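Local coordinates for protein WbmS, polysaccharide deacetylase involved in O-antigen biosynthesis (Bordetella bronchiseptica, PDB 3HFT) that probably acts as a zinc-dependent deacetylase that removes acetyl groups from a saccharide during O-antigen biosynthesis, at residues Ile210-Asn215 / Thr247-Leu252; Ile39-Asp44 / Asp58-Ala63; Tyr175-Asp180 / Trp187-Thr192; Val52-Ile57 / Leu78-Arg83. All blocks are in the same frame, centred on the assembly; numbering follows the deposited sequence.

Interaction 1: Ile210-Asn215 / Thr247-Leu252. With EDO (1,2-ethanediol), chain D.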
# COMPACT_ATOMS: atom_id res chain seq x y z
N ILE A 210 3.17 -23.01 -6.03
CA ILE A 210 2.60 -23.46 -7.30
C ILE A 210 3.46 -23.00 -8.48
O ILE A 210 3.71 -23.77 -9.41
CB ILE A 210 1.09 -23.08 -7.49
CG1 ILE A 210 0.50 -23.89 -8.65
CG2 ILE A 210 0.87 -21.51 -7.68
CD1 ILE A 210 0.58 -25.47 -8.47
N HIS A 211 3.94 -21.77 -8.44
CA HIS A 211 4.75 -21.29 -9.58
C HIS A 211 6.15 -21.85 -9.55
O HIS A 211 6.75 -22.09 -10.60
CB HIS A 211 4.74 -19.77 -9.68
CG HIS A 211 3.39 -19.20 -9.91
ND1 HIS A 211 2.55 -19.69 -10.88
CD2 HIS A 211 2.71 -18.22 -9.28
CE1 HIS A 211 1.41 -19.02 -10.85
NE2 HIS A 211 1.49 -18.11 -9.89
N VAL A 212 6.69 -22.07 -8.36
CA VAL A 212 8.01 -22.71 -8.26
C VAL A 212 7.88 -24.15 -8.78
O VAL A 212 8.71 -24.63 -9.53
CB VAL A 212 8.56 -22.66 -6.80
CG1 VAL A 212 9.88 -23.44 -6.64
CG2 VAL A 212 8.74 -21.16 -6.36
N TYR A 213 6.82 -24.85 -8.39
CA TYR A 213 6.62 -26.21 -8.86
C TYR A 213 6.50 -26.32 -10.39
O TYR A 213 7.08 -27.21 -10.99
CB TYR A 213 5.37 -26.83 -8.21
CG TYR A 213 5.33 -28.32 -8.36
CD1 TYR A 213 5.98 -29.16 -7.44
CD2 TYR A 213 4.71 -28.91 -9.45
CE1 TYR A 213 5.96 -30.53 -7.58
CE2 TYR A 213 4.73 -30.29 -9.60
CZ TYR A 213 5.35 -31.08 -8.66
OH TYR A 213 5.33 -32.43 -8.79
N MSE A 214 5.72 -25.44 -11.00
CA MSE A 214 5.50 -25.49 -12.46
C MSE A 214 6.51 -24.67 -13.25
O MSE A 214 6.45 -24.66 -14.47
CB MSE A 214 4.10 -24.97 -12.83
CG MSE A 214 2.95 -25.68 -12.08
SE MSE A 214 1.23 -25.08 -12.78
CE MSE A 214 1.35 -25.86 -13.98
N ASN A 215 7.39 -23.95 -12.55
CA ASN A 215 8.38 -23.08 -13.21
C ASN A 215 7.68 -22.11 -14.12
O ASN A 215 8.11 -21.83 -15.25
CB ASN A 215 9.44 -23.88 -13.96
CG ASN A 215 10.58 -23.00 -14.50
OD1 ASN A 215 10.97 -22.00 -13.88
ND2 ASN A 215 11.11 -23.38 -15.66
N THR A 247 13.52 -21.58 -12.20
CA THR A 247 14.91 -21.39 -12.61
C THR A 247 15.43 -20.02 -12.13
O THR A 247 16.59 -19.90 -11.78
CB THR A 247 15.11 -21.58 -14.10
OG1 THR A 247 14.34 -20.62 -14.81
CG2 THR A 247 14.75 -23.01 -14.55
N PHE A 248 14.56 -19.02 -12.04
CA PHE A 248 14.93 -17.72 -11.49
C PHE A 248 15.36 -17.90 -10.03
O PHE A 248 16.39 -17.41 -9.61
CB PHE A 248 13.74 -16.78 -11.62
CG PHE A 248 13.92 -15.40 -11.02
CD1 PHE A 248 13.53 -15.14 -9.72
CD2 PHE A 248 14.38 -14.34 -11.79
CE1 PHE A 248 13.62 -13.88 -9.19
CE2 PHE A 248 14.46 -13.07 -11.26
CZ PHE A 248 14.08 -12.84 -9.96
N LEU A 249 14.54 -18.62 -9.26
CA LEU A 249 14.84 -18.85 -7.85
C LEU A 249 16.09 -19.67 -7.71
O LEU A 249 16.93 -19.39 -6.85
CB LEU A 249 13.68 -19.58 -7.19
CG LEU A 249 13.85 -20.00 -5.73
CD1 LEU A 249 14.18 -18.83 -4.78
CD2 LEU A 249 12.54 -20.74 -5.30
N GLN A 250 16.22 -20.72 -8.52
CA GLN A 250 17.43 -21.54 -8.44
C GLN A 250 18.71 -20.75 -8.74
O GLN A 250 19.70 -20.90 -8.04
CB GLN A 250 17.33 -22.78 -9.36
CG GLN A 250 16.33 -23.80 -8.85
CD GLN A 250 16.05 -24.88 -9.88
OE1 GLN A 250 15.86 -24.59 -11.05
NE2 GLN A 250 16.04 -26.11 -9.44
N SER A 251 18.68 -19.88 -9.76
CA SER A 251 19.84 -19.04 -10.08
C SER A 251 20.17 -18.04 -9.00
O SER A 251 21.33 -17.79 -8.69
CB SER A 251 19.61 -18.23 -11.35
OG SER A 251 19.49 -19.12 -12.42
N LEU A 252 19.14 -17.45 -8.45
CA LEU A 252 19.30 -16.46 -7.38
C LEU A 252 19.98 -17.10 -6.19
O LEU A 252 20.89 -16.51 -5.60
CB LEU A 252 17.93 -15.91 -7.02
CG LEU A 252 17.67 -14.94 -5.89
CD1 LEU A 252 16.21 -14.49 -6.09
CD2 LEU A 252 17.87 -15.59 -4.55
C1 EDO D . -1.55 -17.03 -8.33
O1 EDO D . -0.61 -16.46 -9.23
C2 EDO D . -0.81 -17.78 -7.21
O2 EDO D . -1.63 -17.89 -6.03

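Interaction 2: Ile39-Asp44 / Asp58-Ala63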
# COMPACT_ATOMS: atom_id res chain seq x y z
N ILE A 39 18.68 -9.98 1.34
CA ILE A 39 17.61 -10.60 0.57
C ILE A 39 16.69 -11.34 1.52
O ILE A 39 17.15 -12.09 2.40
CB ILE A 39 18.18 -11.56 -0.47
CG1 ILE A 39 19.13 -10.81 -1.44
CG2 ILE A 39 17.03 -12.26 -1.19
CD1 ILE A 39 19.98 -11.71 -2.34
N PHE A 40 15.40 -11.07 1.39
CA PHE A 40 14.37 -11.74 2.19
C PHE A 40 13.44 -12.53 1.27
O PHE A 40 12.57 -11.96 0.59
CB PHE A 40 13.56 -10.70 2.97
CG PHE A 40 14.38 -9.90 3.95
CD1 PHE A 40 15.20 -8.89 3.51
CD2 PHE A 40 14.37 -10.20 5.30
CE1 PHE A 40 15.98 -8.16 4.40
CE2 PHE A 40 15.13 -9.45 6.19
CZ PHE A 40 15.94 -8.44 5.73
N LEU A 41 13.66 -13.84 1.19
CA LEU A 41 12.80 -14.70 0.37
C LEU A 41 11.54 -14.96 1.17
O LEU A 41 11.60 -15.38 2.36
CB LEU A 41 13.50 -16.02 0.05
CG LEU A 41 14.77 -15.97 -0.81
CD1 LEU A 41 15.43 -17.37 -0.89
CD2 LEU A 41 14.45 -15.43 -2.18
N THR A 42 10.40 -14.69 0.55
CA THR A 42 9.11 -14.89 1.19
C THR A 42 8.23 -15.75 0.28
O THR A 42 8.30 -15.66 -0.94
CB THR A 42 8.42 -13.54 1.56
OG1 THR A 42 7.98 -12.87 0.38
CG2 THR A 42 9.34 -12.63 2.41
N PHE A 43 7.42 -16.59 0.92
CA PHE A 43 6.56 -17.52 0.23
C PHE A 43 5.13 -17.41 0.69
O PHE A 43 4.83 -17.63 1.84
CB PHE A 43 7.11 -18.93 0.46
CG PHE A 43 8.48 -19.12 -0.11
CD1 PHE A 43 8.64 -19.53 -1.42
CD2 PHE A 43 9.60 -18.84 0.65
CE1 PHE A 43 9.90 -19.63 -1.98
CE2 PHE A 43 10.87 -18.95 0.12
CZ PHE A 43 11.02 -19.33 -1.19
N ASP A 44 4.26 -17.00 -0.21
CA ASP A 44 2.82 -16.95 -0.00
C ASP A 44 2.30 -18.35 -0.43
O ASP A 44 2.31 -18.71 -1.63
CB ASP A 44 2.17 -15.89 -0.87
CG ASP A 44 2.50 -14.47 -0.42
OD1 ASP A 44 3.09 -14.28 0.66
OD2 ASP A 44 2.14 -13.53 -1.17
N ASP A 58 11.76 -28.23 0.11
CA ASP A 58 12.98 -28.99 -0.21
C ASP A 58 14.02 -28.17 -0.96
O ASP A 58 15.21 -28.24 -0.68
CB ASP A 58 12.63 -30.23 -1.01
CG ASP A 58 11.87 -31.27 -0.19
OD1 ASP A 58 11.91 -31.22 1.06
OD2 ASP A 58 11.21 -32.11 -0.83
N LEU A 59 13.56 -27.34 -1.88
CA LEU A 59 14.43 -26.49 -2.67
C LEU A 59 15.16 -25.46 -1.79
O LEU A 59 16.39 -25.29 -1.89
CB LEU A 59 13.58 -25.82 -3.75
CG LEU A 59 14.18 -25.55 -5.11
CD1 LEU A 59 14.79 -26.81 -5.68
CD2 LEU A 59 13.12 -24.98 -6.06
N ILE A 60 14.43 -24.80 -0.90
CA ILE A 60 15.04 -23.82 0.03
C ILE A 60 15.93 -24.50 1.10
O ILE A 60 17.05 -24.04 1.36
CB ILE A 60 13.97 -22.93 0.67
CG1 ILE A 60 13.13 -22.26 -0.42
CG2 ILE A 60 14.61 -21.84 1.55
CD1 ILE A 60 13.97 -21.55 -1.55
N GLU A 61 15.46 -25.61 1.68
CA GLU A 61 16.27 -26.38 2.61
C GLU A 61 17.57 -26.85 1.96
O GLU A 61 18.62 -26.80 2.59
CB GLU A 61 15.47 -27.55 3.21
CG GLU A 61 14.39 -27.01 4.15
CD GLU A 61 13.74 -28.04 5.07
OE1 GLU A 61 13.70 -29.24 4.72
OE2 GLU A 61 13.22 -27.60 6.14
N GLY A 62 17.53 -27.25 0.70
CA GLY A 62 18.73 -27.66 -0.01
C GLY A 62 19.78 -26.57 -0.16
O GLY A 62 20.98 -26.85 -0.21
N ALA A 63 19.32 -25.32 -0.22
CA ALA A 63 20.20 -24.16 -0.31
C ALA A 63 20.74 -23.78 1.06
O ALA A 63 21.76 -23.12 1.17
CB ALA A 63 19.43 -22.97 -0.93

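Interaction 3: Tyr175-Asp180 / Trp187-Thr192. With EDO (1,2-ethanediol), chain D; EDO (1,2-ethanediol), chain G.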
# COMPACT_ATOMS: atom_id res chain seq x y z
N TYR A 175 8.05 -4.78 -0.59
CA TYR A 175 8.70 -5.80 -1.39
C TYR A 175 8.66 -5.44 -2.85
O TYR A 175 7.83 -4.62 -3.27
CB TYR A 175 8.15 -7.19 -1.12
CG TYR A 175 6.77 -7.57 -1.61
CD1 TYR A 175 5.62 -7.18 -0.92
CD2 TYR A 175 6.62 -8.41 -2.67
CE1 TYR A 175 4.37 -7.59 -1.32
CE2 TYR A 175 5.37 -8.85 -3.07
CZ TYR A 175 4.25 -8.44 -2.39
OH TYR A 175 3.00 -8.92 -2.75
N LEU A 176 9.65 -5.94 -3.58
CA LEU A 176 9.94 -5.40 -4.90
C LEU A 176 9.85 -6.36 -6.11
O LEU A 176 10.00 -5.94 -7.26
CB LEU A 176 11.34 -4.74 -4.86
CG LEU A 176 12.59 -5.49 -4.36
CD1 LEU A 176 12.84 -6.83 -5.08
CD2 LEU A 176 13.84 -4.57 -4.43
N TRP A 177 9.58 -7.62 -5.85
CA TRP A 177 9.49 -8.64 -6.89
C TRP A 177 8.56 -9.76 -6.44
O TRP A 177 8.55 -10.14 -5.25
CB TRP A 177 10.88 -9.19 -7.22
CG TRP A 177 10.93 -10.02 -8.51
CD1 TRP A 177 11.39 -9.60 -9.73
CD2 TRP A 177 10.64 -11.42 -8.66
NE1 TRP A 177 11.33 -10.63 -10.64
CE2 TRP A 177 10.87 -11.75 -10.01
CE3 TRP A 177 10.12 -12.40 -7.80
CZ2 TRP A 177 10.65 -13.05 -10.52
CZ3 TRP A 177 9.91 -13.68 -8.31
CH2 TRP A 177 10.15 -13.98 -9.66
N GLU A 178 7.75 -10.26 -7.38
CA GLU A 178 6.81 -11.36 -7.13
C GLU A 178 6.66 -12.13 -8.44
O GLU A 178 6.65 -11.54 -9.54
CB GLU A 178 5.47 -10.84 -6.60
CG GLU A 178 4.39 -11.90 -6.37
CD GLU A 178 3.12 -11.33 -5.79
OE1 GLU A 178 3.21 -10.36 -4.98
OE2 GLU A 178 2.03 -11.84 -6.13
N ASP A 179 6.58 -13.44 -8.32
CA ASP A 179 6.55 -14.31 -9.51
C ASP A 179 5.39 -14.06 -10.44
O ASP A 179 5.61 -13.87 -11.66
CB ASP A 179 6.76 -15.82 -9.19
CG ASP A 179 5.82 -16.38 -8.12
OD1 ASP A 179 4.83 -15.74 -7.77
OD2 ASP A 179 6.09 -17.50 -7.62
N ASP A 180 4.17 -14.07 -9.94
CA ASP A 180 3.03 -13.82 -10.81
C ASP A 180 3.01 -12.37 -11.32
O ASP A 180 2.65 -12.12 -12.48
CB ASP A 180 1.69 -14.25 -10.19
CG ASP A 180 1.44 -13.69 -8.82
OD1 ASP A 180 2.31 -13.02 -8.24
OD2 ASP A 180 0.36 -13.98 -8.28
N TRP A 187 8.52 -9.03 -16.76
CA TRP A 187 9.89 -9.04 -16.28
C TRP A 187 10.56 -10.35 -16.67
O TRP A 187 9.89 -11.35 -16.86
CB TRP A 187 9.92 -8.91 -14.78
CG TRP A 187 9.41 -7.59 -14.31
CD1 TRP A 187 9.42 -6.42 -15.00
CD2 TRP A 187 8.92 -7.30 -13.01
NE1 TRP A 187 8.91 -5.40 -14.20
CE2 TRP A 187 8.60 -5.92 -12.98
CE3 TRP A 187 8.72 -8.06 -11.86
CZ2 TRP A 187 8.09 -5.31 -11.85
CZ3 TRP A 187 8.20 -7.43 -10.74
CH2 TRP A 187 7.88 -6.08 -10.76
N GLU A 188 11.89 -10.34 -16.79
CA GLU A 188 12.66 -11.49 -17.27
C GLU A 188 12.92 -12.53 -16.19
O GLU A 188 13.22 -12.19 -15.04
CB GLU A 188 14.01 -11.02 -17.77
CG GLU A 188 13.93 -9.98 -18.89
CD GLU A 188 15.32 -9.48 -19.37
OE1 GLU A 188 16.36 -10.01 -18.91
OE2 GLU A 188 15.34 -8.54 -20.20
N PHE A 189 12.82 -13.80 -16.58
CA PHE A 189 13.13 -14.93 -15.70
C PHE A 189 14.52 -15.48 -15.97
O PHE A 189 15.04 -16.24 -15.15
CB PHE A 189 12.10 -16.07 -15.85
CG PHE A 189 10.76 -15.72 -15.29
CD1 PHE A 189 10.55 -15.69 -13.92
CD2 PHE A 189 9.72 -15.38 -16.13
CE1 PHE A 189 9.33 -15.34 -13.41
CE2 PHE A 189 8.50 -15.01 -15.60
CZ PHE A 189 8.31 -15.02 -14.25
N ASP A 190 15.12 -15.06 -17.08
CA ASP A 190 16.41 -15.59 -17.55
C ASP A 190 17.53 -14.57 -17.70
O ASP A 190 18.40 -14.71 -18.56
CB ASP A 190 16.23 -16.29 -18.90
CG ASP A 190 15.69 -15.34 -19.98
OD1 ASP A 190 15.23 -14.20 -19.64
OD2 ASP A 190 15.70 -15.75 -21.17
N SER A 191 17.52 -13.54 -16.89
CA SER A 191 18.62 -12.58 -16.85
C SER A 191 19.86 -13.24 -16.24
O SER A 191 19.76 -14.14 -15.41
CB SER A 191 18.22 -11.35 -16.03
OG SER A 191 19.26 -10.39 -16.06
N THR A 192 21.04 -12.79 -16.64
CA THR A 192 22.29 -13.29 -16.07
C THR A 192 22.73 -12.54 -14.80
O THR A 192 23.79 -12.82 -14.23
CB THR A 192 23.43 -13.17 -17.10
OG1 THR A 192 23.56 -11.79 -17.50
CG2 THR A 192 23.14 -14.03 -18.33
C1 EDO D . -1.55 -17.03 -8.33
O1 EDO D . -0.61 -16.46 -9.23
C2 EDO D . -0.81 -17.78 -7.21
O2 EDO D . -1.63 -17.89 -6.03
C1 EDO G . 6.47 -1.20 -13.12
O1 EDO G . 7.14 -0.11 -12.52
C2 EDO G . 6.87 -1.21 -14.58
O2 EDO G . 7.65 -2.39 -14.85

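Interaction 4: Val52-Ile57 / Leu78-Arg83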
# COMPACT_ATOMS: atom_id res chain seq x y z
N VAL A 52 3.21 -29.96 -3.53
CA VAL A 52 3.71 -28.71 -4.10
C VAL A 52 4.48 -27.91 -3.04
O VAL A 52 5.57 -27.44 -3.30
CB VAL A 52 2.56 -27.88 -4.70
CG1 VAL A 52 3.03 -26.45 -5.10
CG2 VAL A 52 1.94 -28.62 -5.90
N LEU A 53 3.91 -27.77 -1.84
CA LEU A 53 4.59 -27.02 -0.77
C LEU A 53 5.87 -27.75 -0.39
O LEU A 53 6.92 -27.12 -0.23
CB LEU A 53 3.66 -26.82 0.44
CG LEU A 53 4.27 -26.15 1.67
CD1 LEU A 53 4.90 -24.80 1.33
CD2 LEU A 53 3.20 -25.99 2.74
N GLN A 54 5.80 -29.08 -0.30
CA GLN A 54 7.00 -29.85 0.05
C GLN A 54 8.15 -29.63 -0.92
O GLN A 54 9.30 -29.56 -0.52
CB GLN A 54 6.73 -31.34 0.14
CG GLN A 54 7.95 -32.11 0.70
CD GLN A 54 8.25 -31.75 2.15
OE1 GLN A 54 7.38 -31.91 2.99
NE2 GLN A 54 9.45 -31.26 2.44
N ASP A 55 7.84 -29.51 -2.20
CA ASP A 55 8.87 -29.30 -3.21
C ASP A 55 9.56 -27.97 -3.01
O ASP A 55 10.78 -27.87 -3.14
CB ASP A 55 8.24 -29.36 -4.61
CG ASP A 55 9.19 -28.83 -5.70
OD1 ASP A 55 10.08 -29.57 -6.12
OD2 ASP A 55 9.04 -27.67 -6.13
N THR A 56 8.77 -26.94 -2.70
CA THR A 56 9.36 -25.63 -2.44
C THR A 56 10.22 -25.67 -1.17
O THR A 56 11.33 -25.18 -1.19
CB THR A 56 8.32 -24.52 -2.36
OG1 THR A 56 7.57 -24.46 -3.58
CG2 THR A 56 9.02 -23.17 -2.20
N ILE A 57 9.70 -26.22 -0.08
CA ILE A 57 10.50 -26.41 1.16
C ILE A 57 11.82 -27.14 0.87
O ILE A 57 12.89 -26.72 1.31
CB ILE A 57 9.69 -27.20 2.24
CG1 ILE A 57 8.55 -26.34 2.80
CG2 ILE A 57 10.59 -27.61 3.42
CD1 ILE A 57 7.55 -27.11 3.63
N LEU A 78 3.43 -27.20 8.02
CA LEU A 78 3.74 -26.01 8.81
C LEU A 78 4.70 -26.37 9.94
O LEU A 78 5.54 -25.56 10.34
CB LEU A 78 2.47 -25.36 9.37
CG LEU A 78 1.46 -24.82 8.35
CD1 LEU A 78 0.43 -23.93 9.06
CD2 LEU A 78 2.15 -24.06 7.22
N GLU A 79 4.60 -27.59 10.45
CA GLU A 79 5.51 -28.04 11.51
C GLU A 79 6.96 -28.16 11.00
O GLU A 79 7.89 -27.88 11.75
CB GLU A 79 4.99 -29.36 12.13
CG GLU A 79 5.68 -29.77 13.43
CD GLU A 79 5.75 -28.65 14.48
OE1 GLU A 79 4.78 -27.88 14.62
OE2 GLU A 79 6.79 -28.54 15.17
N ASN A 80 7.15 -28.52 9.73
CA ASN A 80 8.49 -28.52 9.12
C ASN A 80 9.08 -27.11 9.16
O ASN A 80 10.25 -26.92 9.47
CB ASN A 80 8.46 -28.92 7.63
CG ASN A 80 7.90 -30.31 7.38
OD1 ASN A 80 7.26 -30.90 8.24
ND2 ASN A 80 8.14 -30.85 6.18
N ILE A 81 8.26 -26.14 8.81
CA ILE A 81 8.65 -24.74 8.78
C ILE A 81 8.97 -24.25 10.20
O ILE A 81 10.01 -23.63 10.44
CB ILE A 81 7.54 -23.90 8.12
CG1 ILE A 81 7.40 -24.31 6.64
CG2 ILE A 81 7.81 -22.38 8.30
CD1 ILE A 81 6.14 -23.82 5.92
N ARG A 82 8.09 -24.54 11.16
CA ARG A 82 8.37 -24.17 12.55
C ARG A 82 9.71 -24.74 13.04
O ARG A 82 10.52 -24.02 13.61
CB ARG A 82 7.27 -24.66 13.49
CG ARG A 82 5.96 -23.90 13.37
CD ARG A 82 4.97 -24.32 14.48
NE ARG A 82 3.57 -24.08 14.08
CZ ARG A 82 2.77 -24.98 13.48
NH1 ARG A 82 3.20 -26.20 13.20
NH2 ARG A 82 1.53 -24.64 13.16
N ARG A 83 9.93 -26.04 12.83
CA ARG A 83 11.16 -26.71 13.28
C ARG A 83 12.45 -26.11 12.76
O ARG A 83 13.45 -26.06 13.47
CB ARG A 83 11.19 -28.18 12.82
CG ARG A 83 10.49 -29.13 13.69
CD ARG A 83 10.91 -30.54 13.34
NE ARG A 83 10.67 -30.85 11.93
CZ ARG A 83 9.54 -31.38 11.45
NH1 ARG A 83 8.53 -31.67 12.26
NH2 ARG A 83 9.43 -31.62 10.15

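Interaction 1: Ile210-Asn215 / Thr247-Leu252
V212 of helix 209-214 and N215 just after it meet L249 and T247 of helix 245-256; a Schellman motif ends the first helix and places N215. N215 is its C-prime residue, with positive phi: T216 N returns to H211 O, and N215 N bonds weakly to V212 O. The turn directs the side chain of N215 at the second helix, where it crosses T247 at about a right angle. With CG trans to the backbone N (chi1 -173°), OD1 comes up to T247 N at 3.1 Å in a fairly straight bond of 162°, although the position of OD1 is less certain because it lies too close to another atom. The other arm of the amide is held elsewhere, ND2 binding S242 O and N240 O, while OG1 of T247 pairs with G244 N. The amide thus joins one helix end to the loop leading into the next helix. Further down, both methyls of V212 straddle one branch of L249: CG1 and CG2 each lie 4.0 Å from L249 CD2, and F207 touches both residues. H211 points elsewhere. I210 CG2 sits over one face of its imidazole, ND1 bonds to T216 OG1, and NE2 donates in the ring plane to O1 of a 1,2-ethanediol at 2.8 Å (174°), a molecule also bound by the zinc ligand D46.

Interaction 2: Ile39-Asp44 / Asp58-Ala63
The phenyl ring of F43 receives I60 obliquely at its far end, CZ lying 3.7 Å from I60 CG1. T56 CG2 stands on the same side of the ring plane, near F43 CE1 and displaced toward the rim, and W69 of the adjacent strand stacks on F43. The helix thus bears on one side of the ring, and W69 adds a stacked neighbour. F43 and I60 reach for each other from opposite directions, one leaving the strand and the other the helix, which lets two buried side chains span a gap in which the nearest CA atoms, those of L41 and I60, are 9.4 Å apart. I60 spans it with a bent chain: CG1 lies trans to the carbonyl carbon (chi1 -55°), and a second turn at chi2 (-50°) swings CD1 along the ring end, where it too is 3.7 Å from F43 CZ. The same methyl approaches L41 more loosely, with I60 CD1 4.5 Å from L41 CD1. L41 and F43, two residues apart, share one face of the strand, while T42 and D44 turn to the other face, where both meet R125. The contact itself is wholly apolar. It belongs to the beta-alpha-beta unit of strand 39-44, helix 50-63 and strand 67-71, consistent with the distorted beta/alpha barrel of polysaccharide deacetylases. Strand 39-44 runs parallel to its neighbours 67-71 and 203-207 in the middle of the sheet; helix 50-63 packs against it, and L253 of helix 245-256 touches both L41 and I60.

Interaction 3: Tyr175-Asp180 / Trp187-Thr192
An aromatic cluster, W177 against W187 and F189, folds the loop after helix 179-185 back onto the edge strand 177-178 of the parallel sheet. The two indoles slide past each other in opposite directions. Their planes are 27° from parallel, but the five-membered ring of W177 and the six-membered ring of W187 barely overlap, with centroids 5.3 Å apart; touch is made where W177 CD1 comes within 3.7 Å of W187 CE3. Swung out with CG trans to the backbone N (chi1 -167°), W177 offers its other end to F189, whose CE1 lies near the indole plane, 3.9 Å from W177 CZ2. These two side chains cross at about a right angle. F189 in turn has D179 O in the plane of its ring, at the edge, 3.9 Å from CZ. F248 of helix 245-256 stacks on W177 and extends the cluster. On the neighbouring polar side, Y175 OH donates to E178 OE1 at 2.7 Å, and D180 OD2 accepts from O1 of a 1,2-ethanediol at 2.8 Å. No hydrogen bond joins the two segments. Each indole N-H instead looks outside them, W177 NE1 to Y195 OH, W187 NE1 to D155 OD2 and, weakly, to O2 of a second ethanediol. Cohesion between the segments thus rests on ring packing, while outside partners satisfy the buried indole nitrogens and probably limit how each ring can turn.

Interaction 4: Val52-Ile57 / Leu78-Arg83
Helix segments 52-57 and 78-83 run nearly parallel, at 19°, with axes 11.3 Å apart, and their closest CA atoms are those of I57 and I81 at 8.0 Å. Across this spacing the contact is carried by four side chains, Q54 and I57 against N80 and I81. I57 and I81 make the buried half: they cross at about a right angle, the terminal methyl CD1 of I57 touching CG1 of I81 at 4.1 Å and passing N80 CB at 4.5 Å. The partly exposed half is polar. Q54 has CG trans to its main-chain N (chi1 -172°) and then bends at chi2, which brings its amide round to that of N80. The amide planes stand 44° apart, and Q54 OE1 lies 3.4 Å from N80 ND2. Each amide has a partner on its own helix: Q54 NE2 binds D58 OD1 one turn on, and N80 OD1 accepts a weak bond from R83 NH2 at 3.0 Å. The contact thus passes from buried hydrocarbon to partly exposed amides. Beneath the apolar half, W69 of strand 67-71 touches I57 and I81 alike, so that the two helices lie side by side over that strand; I81 also reaches F87 and L89 of the edge strand 87-91, and V52 and T56 on the first helix carry the packing on to helix 209-214.

In the fold
From the N terminus, strand 39-44 opens interaction 2, and helix 50-63 supplies 52-57 to interaction 4 before 58-63 closes interaction 2. Interaction 4 closes later, at 78-83, so the two cross, linked where F43 meets T56. Interaction 3 follows as a short, separate loop, 175-180 to 187-192, at the edge strand 177-178, across the parallel sheet from strand 87-91. Interaction 1 comes last, bringing the C-terminal helix 245-256 back to helix 209-214. It touches all the others: V212 and L249 pack on L59 and I60, F248 on W177, and Y213 on V52 and D55. Interactions 1 and 3 share an ethanediol, whereas interactions 3 and 4 do not touch.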